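Local coordinates for sugar ABC transporter, sugar-binding protein (Streptococcus pneumoniae, PDB 2HEU) that probably binds raffinose-type sugars outside the membrane and hands them to an ABC transporter for uptake, as the solute-binding protein of that system, at residues 198-210 / 386-400. Sequence-based numbering, arbitrary orientation.
Sequences YLRYSQPNAIKLS and QGMVNDLNAFFNPMK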
ATOM      1  N   TYR A 198      20.384  -2.464   3.606  1.00 10.44           N
ATOM      2  CA  TYR A 198      20.769  -2.566   5.036  1.00 10.66           C
ATOM      3  C   TYR A 198      20.227  -3.861   5.649  1.00  9.69           C
ATOM      4  O   TYR A 198      20.928  -4.527   6.393  1.00 10.29           O
ATOM      5  CB  TYR A 198      20.333  -1.364   5.801  1.00 10.47           C
ATOM      6  CG  TYR A 198      20.676  -1.431   7.255  1.00 10.60           C
ATOM      7  CD1 TYR A 198      21.971  -1.275   7.675  1.00 10.91           C
ATOM      8  CD2 TYR A 198      19.731  -1.763   8.200  1.00 10.10           C
ATOM      9  CE1 TYR A 198      22.316  -1.421   8.998  1.00 11.13           C
ATOM     10  CE2 TYR A 198      20.050  -1.905   9.522  1.00  9.75           C
ATOM     11  CZ  TYR A 198      21.355  -1.768   9.930  1.00  9.63           C
ATOM     12  OH  TYR A 198      21.648  -1.907  11.251  1.00 11.44           O
ATOM     13  N   LEU A 199      18.957  -4.171   5.378  1.00  9.66           N
ATOM     14  CA  LEU A 199      18.250  -5.240   6.087  1.00  9.59           C
ATOM     15  C   LEU A 199      18.386  -6.576   5.432  1.00  9.57           C
ATOM     16  O   LEU A 199      18.758  -7.578   6.040  1.00 10.39           O
ATOM     17  CB  LEU A 199      16.775  -4.889   6.157  1.00  9.94           C
ATOM     18  CG  LEU A 199      16.408  -3.677   6.996  1.00 10.79           C
ATOM     19  CD1 LEU A 199      14.904  -3.361   6.849  1.00 12.27           C
ATOM     20  CD2 LEU A 199      16.714  -3.960   8.511  1.00 11.86           C
ATOM     21  N   ARG A 200      18.052  -6.642   4.140  1.00 10.18           N
ATOM     22  CA  ARG A 200      17.747  -7.851   3.400  1.00 10.27           C
ATOM     23  C   ARG A 200      18.961  -8.387   2.609  1.00 10.56           C
ATOM     24  O   ARG A 200      19.148  -9.589   2.515  1.00 10.50           O
ATOM     25  CB  ARG A 200      16.577  -7.586   2.437  1.00 10.87           C
ATOM     26  CG  ARG A 200      16.343  -8.628   1.285  1.00 13.09           C
ATOM     27  CD  ARG A 200      15.905  -9.948   1.828  1.00 13.40           C
ATOM     28  NE  ARG A 200      15.807 -10.913   0.710  1.00 13.06           N
ATOM     29  CZ  ARG A 200      16.796 -11.590   0.228  1.00 12.50           C
ATOM     30  NH1 ARG A 200      17.994 -11.546   0.763  1.00 13.13           N
ATOM     31  NH2 ARG A 200      16.570 -12.459  -0.721  1.00 18.61           N
ATOM     32  N   TYR A 201      19.757  -7.440   2.041  1.00 10.64           N
ATOM     33  CA  TYR A 201      20.837  -7.829   1.165  1.00 11.32           C
ATOM     34  C   TYR A 201      22.204  -7.735   1.812  1.00 11.92           C
ATOM     35  O   TYR A 201      23.219  -7.999   1.161  1.00 15.15           O
ATOM     36  CB  TYR A 201      20.782  -7.128  -0.132  1.00 12.49           C
ATOM     37  CG  TYR A 201      19.520  -7.455  -0.915  1.00 12.09           C
ATOM     38  CD1 TYR A 201      19.311  -8.755  -1.380  1.00 13.86           C
ATOM     39  CD2 TYR A 201      18.570  -6.493  -1.222  1.00 13.38           C
ATOM     40  CE1 TYR A 201      18.202  -9.065  -2.170  1.00 15.00           C
ATOM     41  CE2 TYR A 201      17.445  -6.755  -2.003  1.00 14.34           C
ATOM     42  CZ  TYR A 201      17.302  -8.089  -2.505  1.00 13.54           C
ATOM     43  OH  TYR A 201      16.203  -8.348  -3.280  1.00 16.37           O
ATOM     44  N   SER A 202      22.242  -7.316   3.066  1.00 11.19           N
ATOM     45  CA  SER A 202      23.455  -7.328   3.886  1.00 10.50           C
ATOM     46  C   SER A 202      23.831  -8.772   4.221  1.00 10.39           C
ATOM     47  O   SER A 202      23.079  -9.720   3.963  1.00 11.34           O
ATOM     48  CB  SER A 202      23.230  -6.459   5.090  1.00 10.39           C
ATOM     49  OG  SER A 202      22.058  -6.934   5.773  1.00 10.59           O
ATOM     50  N   GLN A 203      24.976  -8.980   4.904  1.00  9.82           N
ATOM     51  CA  GLN A 203      25.381 -10.274   5.306  1.00 10.15           C
ATOM     52  C   GLN A 203      24.515 -10.817   6.413  1.00  9.44           C
ATOM     53  O   GLN A 203      23.905 -10.064   7.163  1.00  9.40           O
ATOM     54  CB  GLN A 203      26.854 -10.250   5.773  1.00 11.04           C
ATOM     55  CG  GLN A 203      27.822 -10.003   4.634  1.00 14.60           C
ATOM     56  CD  GLN A 203      27.916 -11.230   3.858  1.00 19.46           C
ATOM     57  OE1 GLN A 203      28.555 -12.218   4.241  1.00 31.55           O
ATOM     58  NE2 GLN A 203      27.203 -11.250   2.862  1.00 18.98           N
ATOM     59  N   PRO A 204      24.484 -12.123   6.605  1.00  9.90           N
ATOM     60  CA  PRO A 204      23.864 -12.709   7.821  1.00 10.11           C
ATOM     61  C   PRO A 204      24.453 -12.012   9.043  1.00  9.90           C
ATOM     62  O   PRO A 204      25.668 -11.815   9.150  1.00 10.54           O
ATOM     63  CB  PRO A 204      24.183 -14.177   7.720  1.00 11.00           C
ATOM     64  CG  PRO A 204      24.345 -14.440   6.240  1.00 11.71           C
ATOM     65  CD  PRO A 204      25.065 -13.204   5.774  1.00 11.28           C
ATOM     66  N   ASN A 205      23.566 -11.739  10.013  1.00  9.85           N
ATOM     67  CA  ASN A 205      23.952 -11.198  11.293  1.00 10.20           C
ATOM     68  C   ASN A 205      24.614  -9.818  11.181  1.00 10.26           C
ATOM     69  O   ASN A 205      25.200  -9.376  12.163  1.00 12.83           O
ATOM     70  CB  ASN A 205      24.799 -12.144  12.113  1.00 10.98           C
ATOM     71  CG  ASN A 205      23.990 -13.398  12.432  1.00 11.32           C
ATOM     72  OD1 ASN A 205      24.474 -14.585  12.211  1.00 15.13           O
ATOM     73  ND2 ASN A 205      22.804 -13.209  12.899  1.00 10.46           N
ATOM     74  N   ALA A 206      24.434  -9.087  10.072  1.00  9.44           N
ATOM     75  CA  ALA A 206      25.092  -7.814   9.927  1.00 10.81           C
ATOM     76  C   ALA A 206      24.327  -6.655  10.534  1.00 10.35           C
ATOM     77  O   ALA A 206      24.876  -5.562  10.602  1.00 16.51           O
ATOM     78  CB  ALA A 206      25.387  -7.471   8.477  1.00 13.48           C
ATOM     79  N   ILE A 207      23.141  -6.851  10.984  1.00  9.60           N
ATOM     80  CA  ILE A 207      22.392  -5.764  11.606  1.00  9.99           C
ATOM     81  C   ILE A 207      22.847  -5.683  13.057  1.00  9.57           C
ATOM     82  O   ILE A 207      22.711  -6.678  13.785  1.00 10.40           O
ATOM     83  CB  ILE A 207      20.858  -5.993  11.497  1.00  9.84           C
ATOM     84  CG1 ILE A 207      20.447  -6.124  10.011  1.00 10.23           C
ATOM     85  CG2 ILE A 207      20.057  -4.939  12.257  1.00 11.19           C
ATOM     86  CD1 ILE A 207      19.086  -6.754   9.803  1.00 11.76           C
ATOM     87  N   LYS A 208      23.417  -4.564  13.479  1.00  9.98           N
ATOM     88  CA  LYS A 208      23.951  -4.412  14.835  0.50  9.35           C
ATOM     89  C   LYS A 208      23.385  -3.200  15.499  1.00  9.16           C
ATOM     90  O   LYS A 208      23.153  -2.158  14.902  1.00  9.50           O
ATOM     91  CB  LYS A 208      25.467  -4.300  14.779  0.50 10.99           C
ATOM     92  CG  LYS A 208      26.118  -5.618  14.451  0.50 10.73           C
ATOM     93  CD  LYS A 208      27.585  -5.486  14.091  0.50 14.10           C
ATOM     94  CE  LYS A 208      28.427  -4.824  14.992  0.50 20.48           C
ATOM     95  NZ  LYS A 208      29.824  -4.982  14.532  0.50 26.46           N
ATOM     96  N   LEU A 209      23.209  -3.329  16.814  1.00  9.43           N
ATOM     97  CA  LEU A 209      22.678  -2.225  17.622  1.00  9.75           C
ATOM     98  C   LEU A 209      23.516  -0.972  17.515  1.00  9.72           C
ATOM     99  O   LEU A 209      22.984   0.107  17.534  1.00 11.02           O
ATOM    100  CB  LEU A 209      22.569  -2.711  19.076  1.00 10.95           C
ATOM    101  CG  LEU A 209      21.995  -1.699  20.020  1.00 11.20           C
ATOM    102  CD1 LEU A 209      20.609  -1.236  19.621  1.00 12.29           C
ATOM    103  CD2 LEU A 209      21.981  -2.314  21.464  1.00 15.44           C
ATOM    104  N   SER A 210      24.836  -1.135  17.336  1.00 10.01           N
ATOM    105  CA  SER A 210      25.738  -0.020  17.210  1.00  9.91           C
ATOM    106  C   SER A 210      25.679   0.695  15.885  1.00 10.67           C
ATOM    107  O   SER A 210      26.283   1.741  15.704  1.00 11.41           O
ATOM    108  CB  SER A 210      27.153  -0.498  17.482  1.00 11.89           C
ATOM    109  OG  SER A 210      27.512  -1.638  16.697  1.00 13.06           O
ATOM    110  N   GLN A 386      18.167  -4.426  21.990  1.00  9.73           N
ATOM    111  CA  GLN A 386      18.937  -5.581  21.547  1.00  9.83           C
ATOM    112  C   GLN A 386      18.003  -6.682  21.061  1.00  9.59           C
ATOM    113  O   GLN A 386      18.307  -7.388  20.094  1.00 10.09           O
ATOM    114  CB  GLN A 386      19.880  -6.054  22.651  1.00 10.08           C
ATOM    115  CG  GLN A 386      20.808  -7.199  22.141  1.00 11.25           C
ATOM    116  CD  GLN A 386      21.797  -6.652  21.107  1.00 12.46           C
ATOM    117  OE1 GLN A 386      21.768  -7.163  19.935  1.00 14.60           O
ATOM    118  NE2 GLN A 386      22.590  -5.727  21.434  1.00 12.69           N
ATOM    119  N   GLY A 387      16.896  -6.902  21.754  1.00  9.34           N
ATOM    120  CA  GLY A 387      15.953  -7.894  21.342  1.00 10.06           C
ATOM    121  C   GLY A 387      15.425  -7.645  19.942  1.00  8.80           C
ATOM    122  O   GLY A 387      15.246  -8.544  19.146  1.00  9.72           O
ATOM    123  N   MET A 388      15.132  -6.364  19.626  1.00  8.60           N
ATOM    124  CA  MET A 388      14.662  -6.025  18.293  1.00  8.31           C
ATOM    125  C   MET A 388      15.729  -6.308  17.241  1.00  8.15           C
ATOM    126  O   MET A 388      15.427  -6.839  16.180  1.00  7.97           O
ATOM    127  CB  MET A 388      14.163  -4.557  18.244  1.00  8.12           C
ATOM    128  CG  MET A 388      13.662  -4.181  16.882  1.00  8.13           C
ATOM    129  SD  MET A 388      12.743  -2.660  16.805  1.00  8.66           S
ATOM    130  CE  MET A 388      13.959  -1.411  17.201  1.00 10.65           C
ATOM    131  N   VAL A 389      16.985  -5.938  17.515  1.00  8.19           N
ATOM    132  CA  VAL A 389      18.086  -6.271  16.606  1.00  8.37           C
ATOM    133  C   VAL A 389      18.183  -7.760  16.418  1.00  8.44           C
ATOM    134  O   VAL A 389      18.321  -8.251  15.281  1.00  8.69           O
ATOM    135  CB  VAL A 389      19.383  -5.648  17.120  1.00  8.94           C
ATOM    136  CG1 VAL A 389      20.576  -6.184  16.328  1.00 10.74           C
ATOM    137  CG2 VAL A 389      19.316  -4.126  17.061  1.00  9.84           C
ATOM    138  N   ASN A 390      18.131  -8.516  17.493  1.00  8.37           N
ATOM    139  CA  ASN A 390      18.179  -9.953  17.387  1.00  9.02           C
ATOM    140  C   ASN A 390      17.045 -10.493  16.529  1.00  8.19           C
ATOM    141  O   ASN A 390      17.233 -11.388  15.678  1.00  9.40           O
ATOM    142  CB  ASN A 390      18.153 -10.562  18.773  1.00 10.35           C
ATOM    143  CG  ASN A 390      19.422 -10.344  19.574  1.00 10.50           C
ATOM    144  OD1 ASN A 390      20.444  -9.932  19.032  1.00 11.22           O
ATOM    145  ND2 ASN A 390      19.316 -10.584  20.869  1.00 12.00           N
ATOM    146  N   ASP A 391      15.832  -9.958  16.728  1.00  8.72           N
ATOM    147  CA  ASP A 391      14.679 -10.338  15.934  1.00  8.55           C
ATOM    148  C   ASP A 391      14.858 -10.034  14.471  1.00  7.71           C
ATOM    149  O   ASP A 391      14.421 -10.808  13.602  1.00  8.53           O
ATOM    150  CB  ASP A 391      13.418  -9.626  16.439  1.00  9.68           C
ATOM    151  CG  ASP A 391      12.901 -10.040  17.783  1.00 11.13           C
ATOM    152  OD1 ASP A 391      13.270 -11.075  18.290  1.00 14.48           O
ATOM    153  OD2 ASP A 391      12.019  -9.283  18.291  1.00 13.53           O
ATOM    154  N   LEU A 392      15.410  -8.886  14.166  1.00  7.86           N
ATOM    155  CA  LEU A 392      15.663  -8.507  12.767  1.00  8.14           C
ATOM    156  C   LEU A 392      16.598  -9.497  12.131  1.00  7.92           C
ATOM    157  O   LEU A 392      16.343  -9.986  11.015  1.00  8.03           O
ATOM    158  CB  LEU A 392      16.269  -7.082  12.684  1.00  8.19           C
ATOM    159  CG  LEU A 392      15.239  -5.948  12.927  1.00  8.05           C
ATOM    160  CD1 LEU A 392      15.957  -4.688  13.311  1.00  9.15           C
ATOM    161  CD2 LEU A 392      14.375  -5.719  11.697  1.00  8.59           C
ATOM    162  N   ASN A 393      17.727  -9.823  12.779  1.00  8.13           N
ATOM    163  CA  ASN A 393      18.611 -10.823  12.171  1.00  8.55           C
ATOM    164  C   ASN A 393      17.929 -12.183  12.060  1.00  8.12           C
ATOM    165  O   ASN A 393      18.121 -12.890  11.051  1.00  8.96           O
ATOM    166  CB  ASN A 393      19.938 -10.957  12.912  1.00  9.41           C
ATOM    167  CG  ASN A 393      20.827  -9.752  12.647  1.00  8.97           C
ATOM    168  OD1 ASN A 393      21.174  -9.430  11.500  1.00  9.93           O
ATOM    169  ND2 ASN A 393      21.192  -9.040  13.719  1.00 11.05           N
ATOM    170  N   ALA A 394      17.157 -12.582  13.051  1.00  8.66           N
ATOM    171  CA  ALA A 394      16.507 -13.872  12.962  1.00  8.45           C
ATOM    172  C   ALA A 394      15.575 -13.946  11.792  1.00  8.77           C
ATOM    173  O   ALA A 394      15.447 -14.975  11.131  1.00  9.03           O
ATOM    174  CB  ALA A 394      15.781 -14.205  14.272  1.00 10.03           C
ATOM    175  N   PHE A 395      14.895 -12.824  11.507  1.00  8.40           N
ATOM    176  CA  PHE A 395      13.940 -12.751  10.384  1.00  8.54           C
ATOM    177  C   PHE A 395      14.628 -12.706   9.043  1.00  8.28           C
ATOM    178  O   PHE A 395      14.207 -13.382   8.111  1.00  8.78           O
ATOM    179  CB  PHE A 395      13.077 -11.485  10.605  1.00  8.35           C
ATOM    180  CG  PHE A 395      12.133 -11.182   9.480  1.00  8.58           C
ATOM    181  CD1 PHE A 395      11.162 -12.085   9.106  1.00  9.80           C
ATOM    182  CD2 PHE A 395      12.227  -9.981   8.790  1.00  8.73           C
ATOM    183  CE1 PHE A 395      10.268 -11.776   8.074  1.00 10.02           C
ATOM    184  CE2 PHE A 395      11.352  -9.692   7.775  1.00  9.72           C
ATOM    185  CZ  PHE A 395      10.380 -10.555   7.417  1.00  9.64           C
ATOM    186  N   PHE A 396      15.708 -11.906   8.910  1.00  8.34           N
ATOM    187  CA  PHE A 396      16.350 -11.751   7.616  1.00  8.46           C
ATOM    188  C   PHE A 396      17.362 -12.821   7.342  1.00  8.83           C
ATOM    189  O   PHE A 396      17.602 -13.137   6.136  1.00  9.07           O
ATOM    190  CB  PHE A 396      16.960 -10.339   7.457  1.00  8.40           C
ATOM    191  CG  PHE A 396      15.911  -9.267   7.284  1.00  8.08           C
ATOM    192  CD1 PHE A 396      15.133  -9.249   6.114  1.00  8.74           C
ATOM    193  CD2 PHE A 396      15.661  -8.321   8.255  1.00  8.70           C
ATOM    194  CE1 PHE A 396      14.145  -8.319   5.932  1.00  9.26           C
ATOM    195  CE2 PHE A 396      14.669  -7.368   8.090  1.00  8.81           C
ATOM    196  CZ  PHE A 396      13.909  -7.393   6.919  1.00  9.36           C
ATOM    197  N   ASN A 397      17.993 -13.430   8.335  1.00  8.45           N
ATOM    198  CA  ASN A 397      19.024 -14.446   8.062  1.00  8.51           C
ATOM    199  C   ASN A 397      18.539 -15.521   7.116  1.00  9.12           C
ATOM    200  O   ASN A 397      19.327 -15.897   6.213  1.00 10.27           O
ATOM    201  CB  ASN A 397      19.551 -15.051   9.371  1.00  9.27           C
ATOM    202  CG  ASN A 397      20.526 -14.134  10.090  1.00  8.97           C
ATOM    203  OD1 ASN A 397      21.094 -13.182   9.533  1.00  9.44           O
ATOM    204  ND2 ASN A 397      20.790 -14.505  11.319  1.00  8.95           N
ATOM    205  N   PRO A 398      17.367 -16.119   7.265  1.00  9.45           N
ATOM    206  CA  PRO A 398      16.978 -17.215   6.350  1.00 10.54           C
ATOM    207  C   PRO A 398      16.895 -16.752   4.901  1.00 10.16           C
ATOM    208  O   PRO A 398      17.016 -17.569   3.974  1.00 12.35           O
ATOM    209  CB  PRO A 398      15.662 -17.708   6.895  1.00 10.65           C
ATOM    210  CG  PRO A 398      15.703 -17.311   8.341  1.00 10.98           C
ATOM    211  CD  PRO A 398      16.389 -15.952   8.353  1.00  9.28           C
ATOM    212  N   MET A 399      16.622 -15.475   4.665  1.00  9.41           N
ATOM    213  CA  MET A 399      16.482 -14.934   3.315  1.00 10.17           C
ATOM    214  C   MET A 399      17.832 -14.834   2.663  1.00 10.19           C
ATOM    215  O   MET A 399      17.896 -14.680   1.411  1.00 12.95           O
ATOM    216  CB  MET A 399      15.804 -13.613   3.315  1.00  9.57           C
ATOM    217  CG  MET A 399      14.469 -13.599   4.119  1.00 10.56           C
ATOM    218  SD  MET A 399      13.594 -12.080   3.840  1.00 10.06           S
ATOM    219  CE  MET A 399      12.441 -12.120   5.246  1.00 11.14           C
ATOM    220  N   LYS A 400      18.915 -14.876   3.449  1.00 11.59           N
ATOM    221  CA  LYS A 400      20.271 -14.633   3.064  1.00 12.44           C
ATOM    222  C   LYS A 400      21.070 -16.013   2.909  1.00 14.79           C
ATOM    223  O   LYS A 400      22.178 -15.944   2.427  1.00 16.45           O
ATOM    224  CB  LYS A 400      20.983 -13.768   4.106  1.00 12.22           C
ATOM    225  CG  LYS A 400      20.328 -12.377   4.275  1.00 11.33           C
ATOM    226  CD  LYS A 400      20.991 -11.578   5.370  1.00 10.76           C
ATOM    227  CE  LYS A 400      20.432 -10.178   5.457  1.00  9.91           C
ATOM    228  NZ  LYS A 400      21.036  -9.415   6.552  1.00 10.45           N
TER
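Lys400 sets CG anti to its carbonyl carbon (chi1 -61°) and is extended from there on, which carries NZ the full length of the chain to Leu199, Ser202 and Gln203; Asn393, with a similar chi1 of -73°, turns its amide to Ile207. Lys400 NZ donates to Leu199 O at 3.0 Å, to Ser202 OG at 2.8 Å and to Gln203 O at 3.0 Å, a use for all three protons that suits lysine to this cluster of oxygens. Gln203 O also takes Ala206 N, closing a type II beta turn, and the two donors meet it from opposite faces of its plane. Ser202 OG in turn donates to Tyr198 O, tying the chain ahead of the turn back to helix 192-199.

Asn393 and Asn397, four residues apart, hold the loop by its backbone. The primary amide of Asn393 offers both donor and acceptor: ND2 gives a nearly straight bond to Ile207 O (2.8 Å, 168°), its partner lying in the amide plane, while OD1 takes Ile207 N on a lone pair at 3.3 Å. Asn397 needs only its short side chain to bring OD1 to Asn205 N, 2.9 Å away. This packing of a loop along the C-terminal helix lies in one lobe of the two-lobed fold of periplasmic binding proteins.

The apolar part begins at Leu199, whose CB sits over one face of the Phe396 ring, 4.0 Å from its centroid, a CH-pi contact suited to a flat aromatic; Phe395 covers the opposite face, and Trp366 meets Phe396 edge-to-face. Ile207 CD1 touches Leu392 CB and Phe396 CD2, while Leu209 CD1 lies against Val389 CG2. Arginine's long stem serves at Arg200, where CD packs on Met399 SD at 3.7 Å and NE bonds to Tyr365 O.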